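Local structure of multi-copper Oxidase CueO (Ochrobactrum, 6EVG) at residues Ser126-Pro132 / Ile146-Val152; Asp170-Gln176 / Arg221-Gly227. The protein probably couples the one-electron oxidation of phenolic substrates to the reduction of dioxygen to water, as laccases do, and acts on lignin model compounds and lignosulfonate. All blocks are in the same frame, centred on the assembly; numbering follows the deposited sequence.

Contact 1. Residues Ser126-Pro132 / Ile146-Val152; sequences SFNWFHP and IAGLMVV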
# COMPACT_ATOMS: atom_id res chain seq x y z
N SER A 126 5.23 -12.09 -3.38
CA SER A 126 4.62 -11.00 -2.61
C SER A 126 3.57 -10.29 -3.40
O SER A 126 3.50 -10.35 -4.65
CB SER A 126 5.72 -10.02 -2.17
OG SER A 126 6.56 -9.64 -3.27
N PHE A 127 2.71 -9.59 -2.67
CA PHE A 127 1.61 -8.76 -3.17
C PHE A 127 2.00 -7.30 -3.00
O PHE A 127 2.03 -6.79 -1.88
CB PHE A 127 0.32 -9.11 -2.41
CG PHE A 127 -0.86 -8.26 -2.75
CD1 PHE A 127 -1.32 -8.08 -4.05
CD2 PHE A 127 -1.62 -7.66 -1.77
CE1 PHE A 127 -2.44 -7.34 -4.33
CE2 PHE A 127 -2.73 -6.89 -2.05
CZ PHE A 127 -3.16 -6.76 -3.32
N ASN A 128 2.32 -6.68 -4.13
CA ASN A 128 2.84 -5.31 -4.22
C ASN A 128 1.87 -4.43 -4.96
O ASN A 128 0.79 -4.90 -5.41
CB ASN A 128 4.24 -5.34 -4.83
CG ASN A 128 5.10 -6.38 -4.11
OD1 ASN A 128 5.35 -6.22 -2.91
ND2 ASN A 128 5.53 -7.38 -4.84
N TRP A 129 2.21 -3.17 -5.18
CA TRP A 129 1.31 -2.25 -5.87
C TRP A 129 2.10 -1.10 -6.46
O TRP A 129 3.31 -1.03 -6.32
CB TRP A 129 0.14 -1.81 -4.99
CG TRP A 129 0.49 -0.90 -3.86
CD1 TRP A 129 1.33 -1.12 -2.81
CD2 TRP A 129 -0.14 0.36 -3.60
NE1 TRP A 129 1.26 -0.05 -1.93
CE2 TRP A 129 0.38 0.87 -2.42
CE3 TRP A 129 -1.11 1.11 -4.29
CZ2 TRP A 129 -0.06 2.10 -1.88
CZ3 TRP A 129 -1.54 2.30 -3.79
CH2 TRP A 129 -1.02 2.80 -2.56
N PHE A 130 1.39 -0.18 -7.12
CA PHE A 130 2.07 0.97 -7.71
C PHE A 130 1.13 2.12 -7.81
O PHE A 130 -0.10 1.95 -7.94
CB PHE A 130 2.73 0.62 -9.08
CG PHE A 130 1.87 -0.07 -10.06
CD1 PHE A 130 1.14 0.61 -11.01
CD2 PHE A 130 1.82 -1.47 -10.13
CE1 PHE A 130 0.38 -0.06 -11.97
CE2 PHE A 130 1.03 -2.15 -11.07
CZ PHE A 130 0.34 -1.43 -11.98
N HIS A 131 1.68 3.34 -7.76
CA HIS A 131 0.87 4.55 -7.62
C HIS A 131 1.81 5.74 -7.79
O HIS A 131 3.02 5.58 -7.71
CB HIS A 131 0.20 4.56 -6.24
CG HIS A 131 1.19 4.48 -5.12
ND1 HIS A 131 1.91 5.58 -4.67
CD2 HIS A 131 1.67 3.43 -4.44
CE1 HIS A 131 2.73 5.17 -3.71
NE2 HIS A 131 2.57 3.87 -3.52
N PRO A 132 1.25 6.93 -7.96
CA PRO A 132 2.14 8.12 -8.16
C PRO A 132 2.91 8.42 -6.90
O PRO A 132 2.48 8.16 -5.76
CB PRO A 132 1.16 9.25 -8.47
CG PRO A 132 -0.06 8.54 -9.02
CD PRO A 132 -0.13 7.30 -8.19
N ILE A 146 -5.39 6.84 -9.31
CA ILE A 146 -4.31 6.18 -10.03
C ILE A 146 -3.57 5.19 -9.14
O ILE A 146 -2.87 5.59 -8.19
CB ILE A 146 -3.33 7.26 -10.60
CG1 ILE A 146 -4.05 8.22 -11.53
CG2 ILE A 146 -2.18 6.57 -11.30
CD1 ILE A 146 -3.24 9.53 -11.75
N ALA A 147 -3.73 3.92 -9.44
CA ALA A 147 -3.04 2.84 -8.75
C ALA A 147 -3.25 1.57 -9.51
O ALA A 147 -4.24 1.42 -10.22
CB ALA A 147 -3.52 2.64 -7.33
N GLY A 148 -2.32 0.62 -9.32
CA GLY A 148 -2.53 -0.76 -9.79
C GLY A 148 -1.85 -1.71 -8.81
O GLY A 148 -1.22 -1.29 -7.87
N LEU A 149 -2.02 -3.00 -9.09
CA LEU A 149 -1.53 -4.07 -8.23
C LEU A 149 -0.45 -4.85 -8.95
O LEU A 149 -0.46 -4.94 -10.17
CB LEU A 149 -2.69 -4.98 -7.79
CG LEU A 149 -3.84 -4.27 -7.13
CD1 LEU A 149 -4.95 -5.26 -6.79
CD2 LEU A 149 -3.41 -3.51 -5.87
N MET A 150 0.47 -5.46 -8.19
CA MET A 150 1.60 -6.17 -8.79
C MET A 150 2.00 -7.36 -7.97
O MET A 150 2.59 -7.16 -6.89
CB MET A 150 2.77 -5.18 -8.98
CG MET A 150 3.96 -5.80 -9.69
SD MET A 150 5.20 -4.56 -10.20
CE MET A 150 4.46 -3.84 -11.63
N VAL A 151 1.65 -8.55 -8.41
CA VAL A 151 2.02 -9.78 -7.74
C VAL A 151 3.31 -10.34 -8.33
O VAL A 151 3.42 -10.45 -9.56
CB VAL A 151 0.87 -10.82 -7.85
CG1 VAL A 151 1.35 -12.19 -7.41
CG2 VAL A 151 -0.33 -10.36 -7.05
N VAL A 152 4.27 -10.67 -7.47
CA VAL A 152 5.42 -11.48 -7.85
C VAL A 152 5.13 -12.90 -7.37
O VAL A 152 4.88 -13.10 -6.18
CB VAL A 152 6.74 -10.96 -7.24
CG1 VAL A 152 7.87 -11.94 -7.54
CG2 VAL A 152 7.05 -9.58 -7.82

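Contact 2. Residues Asp170-Gln176 / Arg221-Gly227; sequences DIPLVLQ and RLRILNG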
# COMPACT_ATOMS: atom_id res chain seq x y z
N ASP A 170 -8.95 -16.42 -5.07
CA ASP A 170 -7.79 -15.54 -4.83
C ASP A 170 -8.25 -14.17 -5.34
O ASP A 170 -8.30 -13.96 -6.55
CB ASP A 170 -6.58 -16.08 -5.56
CG ASP A 170 -5.35 -15.24 -5.39
OD1 ASP A 170 -5.34 -14.30 -4.54
OD2 ASP A 170 -4.31 -15.56 -6.07
N ILE A 171 -8.62 -13.29 -4.41
CA ILE A 171 -9.34 -12.09 -4.72
C ILE A 171 -8.65 -10.88 -4.08
O ILE A 171 -8.43 -10.86 -2.89
CB ILE A 171 -10.81 -12.15 -4.17
CG1 ILE A 171 -11.54 -13.37 -4.78
CG2 ILE A 171 -11.55 -10.88 -4.46
CD1 ILE A 171 -12.84 -13.69 -4.12
N PRO A 172 -8.29 -9.87 -4.90
CA PRO A 172 -7.71 -8.63 -4.33
C PRO A 172 -8.82 -7.70 -3.87
O PRO A 172 -9.85 -7.56 -4.54
CB PRO A 172 -6.95 -8.03 -5.52
CG PRO A 172 -7.78 -8.45 -6.70
CD PRO A 172 -8.36 -9.81 -6.36
N LEU A 173 -8.54 -7.04 -2.72
CA LEU A 173 -9.46 -6.06 -2.14
C LEU A 173 -8.68 -4.78 -1.86
O LEU A 173 -7.83 -4.74 -0.96
CB LEU A 173 -10.07 -6.54 -0.81
CG LEU A 173 -10.82 -7.89 -0.87
CD1 LEU A 173 -11.30 -8.24 0.57
CD2 LEU A 173 -11.98 -7.89 -1.85
N VAL A 174 -9.01 -3.73 -2.59
CA VAL A 174 -8.39 -2.42 -2.40
C VAL A 174 -9.40 -1.56 -1.62
O VAL A 174 -10.46 -1.17 -2.15
CB VAL A 174 -8.03 -1.75 -3.76
CG1 VAL A 174 -7.40 -0.40 -3.49
CG2 VAL A 174 -7.14 -2.67 -4.57
N LEU A 175 -9.03 -1.28 -0.38
CA LEU A 175 -9.90 -0.55 0.55
C LEU A 175 -9.59 0.95 0.45
O LEU A 175 -8.40 1.33 0.61
CB LEU A 175 -9.67 -1.02 1.98
CG LEU A 175 -9.70 -2.52 2.25
CD1 LEU A 175 -9.48 -2.83 3.73
CD2 LEU A 175 -11.00 -3.19 1.77
N GLN A 176 -10.61 1.77 0.22
CA GLN A 176 -10.42 3.22 0.12
C GLN A 176 -11.63 3.92 0.73
O GLN A 176 -12.61 3.30 1.15
CB GLN A 176 -10.17 3.67 -1.31
CG GLN A 176 -8.93 3.10 -1.93
CD GLN A 176 -8.80 3.40 -3.39
OE1 GLN A 176 -9.72 3.09 -4.19
NE2 GLN A 176 -7.65 3.99 -3.77
N ARG A 221 -8.46 -16.88 -0.45
CA ARG A 221 -7.37 -15.93 -0.21
C ARG A 221 -7.82 -14.54 -0.60
O ARG A 221 -8.25 -14.33 -1.75
CB ARG A 221 -6.18 -16.38 -1.03
CG ARG A 221 -4.92 -15.59 -0.98
CD ARG A 221 -3.90 -16.32 -1.96
NE ARG A 221 -2.56 -15.82 -1.85
CZ ARG A 221 -1.57 -16.39 -2.54
NH1 ARG A 221 -1.85 -17.46 -3.32
NH2 ARG A 221 -0.35 -15.91 -2.44
N LEU A 222 -7.71 -13.60 0.34
CA LEU A 222 -8.02 -12.19 0.09
C LEU A 222 -6.70 -11.45 0.21
O LEU A 222 -6.00 -11.51 1.22
CB LEU A 222 -9.01 -11.66 1.14
CG LEU A 222 -10.33 -12.46 1.26
CD1 LEU A 222 -11.17 -11.93 2.43
CD2 LEU A 222 -11.13 -12.40 -0.03
N ARG A 223 -6.35 -10.71 -0.87
CA ARG A 223 -5.12 -9.94 -0.92
C ARG A 223 -5.55 -8.49 -0.69
O ARG A 223 -6.13 -7.85 -1.58
CB ARG A 223 -4.40 -10.13 -2.22
CG ARG A 223 -4.05 -11.58 -2.53
CD ARG A 223 -3.00 -11.70 -3.56
NE ARG A 223 -2.86 -13.02 -4.13
CZ ARG A 223 -1.72 -13.55 -4.56
NH1 ARG A 223 -0.55 -13.01 -4.20
NH2 ARG A 223 -1.77 -14.58 -5.33
N ILE A 224 -5.33 -7.98 0.54
CA ILE A 224 -5.92 -6.73 1.00
C ILE A 224 -4.84 -5.62 0.98
O ILE A 224 -3.78 -5.77 1.55
CB ILE A 224 -6.49 -6.85 2.41
CG1 ILE A 224 -7.49 -8.06 2.48
CG2 ILE A 224 -7.20 -5.55 2.78
CD1 ILE A 224 -8.05 -8.31 3.89
N LEU A 225 -5.19 -4.54 0.29
CA LEU A 225 -4.37 -3.32 0.23
C LEU A 225 -5.21 -2.15 0.81
O LEU A 225 -6.37 -1.98 0.42
CB LEU A 225 -4.01 -2.99 -1.22
CG LEU A 225 -3.46 -1.57 -1.46
CD1 LEU A 225 -2.10 -1.32 -0.85
CD2 LEU A 225 -3.39 -1.33 -2.97
N ASN A 226 -4.59 -1.33 1.69
CA ASN A 226 -5.19 -0.04 2.02
C ASN A 226 -4.64 1.00 1.04
O ASN A 226 -3.46 1.34 1.10
CB ASN A 226 -4.88 0.33 3.47
CG ASN A 226 -5.45 1.68 3.81
OD1 ASN A 226 -5.81 2.48 2.98
ND2 ASN A 226 -5.54 1.94 5.15
N GLY A 227 -5.52 1.43 0.12
CA GLY A 227 -5.14 2.42 -0.86
C GLY A 227 -5.68 3.84 -0.58
O GLY A 227 -5.70 4.67 -1.50

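Contact 1. Residues Ser126-Pro132 / Ile146-Val152
F130 lays its ring over the backbone of G148 in a CH-pi contact: G148 CA stands 3.8 Å from the ring centroid, 19° off the normal. The phenyl reaches across the neighbouring strand because its CG lies between the backbone N and the carbonyl carbon (chi1 50°), and a CB on G148 would run into F130 CZ. M150 brings CB to the ring edge, while its chain bends at chi3 (-77°) and sets CE 3.9 Å from F130 CD2. With an alanine here in place of the phenyl, a gap over G148 is likely to open and the M150 methyl to lose its aromatic neighbour. On the opposite face of the sheet, F127 turns its edge to V151, CD1 to CG2 3.9 Å, and to L149; the W129 edge meets A147, CZ3 to CB 4.1 Å. An antiparallel ladder links the strands, with hydrogen-bonded pairs S126-V152, N128-M150 and F130-G148. N128 ND2 donates to S126 OG at 2.9 Å, the oxygen in the amide plane, and N128 OD1 is taken by R269. H131 places CD2 over one face of the W129 ring and hydrogen-bonds H93 through NE2; it opens a His-Pro-His sequence that in related oxidases serves the trinuclear copper cluster. The pair forms the interior of a cupredoxin-type sheet, with strand 67-71 beside 148-153, strand 91-93 beside 126-131, and strand 219-226 packed against F127, W129, L149 and V151.

Contact 2. Residues Asp170-Gln176 / Arg221-Gly227
D170 and R223 meet across two parallel strands at the heart of a mixed sheet, in what is probably the second cupredoxin-like domain of this multicopper oxidase. R223 grips D170 side-on, NE to OD1 and NH2 to OD2, each 2.8 Å, both oxygens using their syn lone pairs; the two groups lie nearly coplanar, 17° apart. D170 meets this edge with its CG anti to the backbone N (chi1 179°). R221 runs alongside D170, its CD 3.6 Å from D170 OD1, and the NH2 of R223 lies 3.3 Å above the plane of the R221 guanidinium. The two neighbouring cations are probably kept in balance by D170 together with E271 and D157, which form salt bridges with R221. This buried end is tightly fastened, and the hydrogen-bonded ladder continues from it through the middle of the pair, L173 N to R223 O being 2.8 Å. Apolar chains fill both faces there: L175 CD1 touches I224 CG2 at 3.7 Å on one, and V174 CG1 lies side by side with L225 CD2 at 4.1 Å on the other. The far end is looser, for strand 219-226 has run out and G227 is partly exposed. There Q176, whose OE1 binds Y63, turns its amide so that NE2 donates to G227 O at 3.1 Å, nearly straight at 173° but approaching from above the carbonyl plane.

From the N terminus, the chain runs up strand 126-131, passes through helix 138-144 and returns as strand 148-153, so contact 1 closes a short loop before contact 2 opens. Strand 170-178 is the next strand along; the chain then makes a longer excursion, which includes strand 202-205 on the other flank of 170-178, before strand 219-226 completes contact 2. The loops lie in series, neither nested nor crossing. In space the two sheets press face to face: F127 CE2 reaches R223 C at 3.5 Å, W129 and L149 both meet L225, and L149 also touches P172. This packing joins the sheet that holds 126-131 and 148-153 to the sheet that holds 170-178 and 219-226.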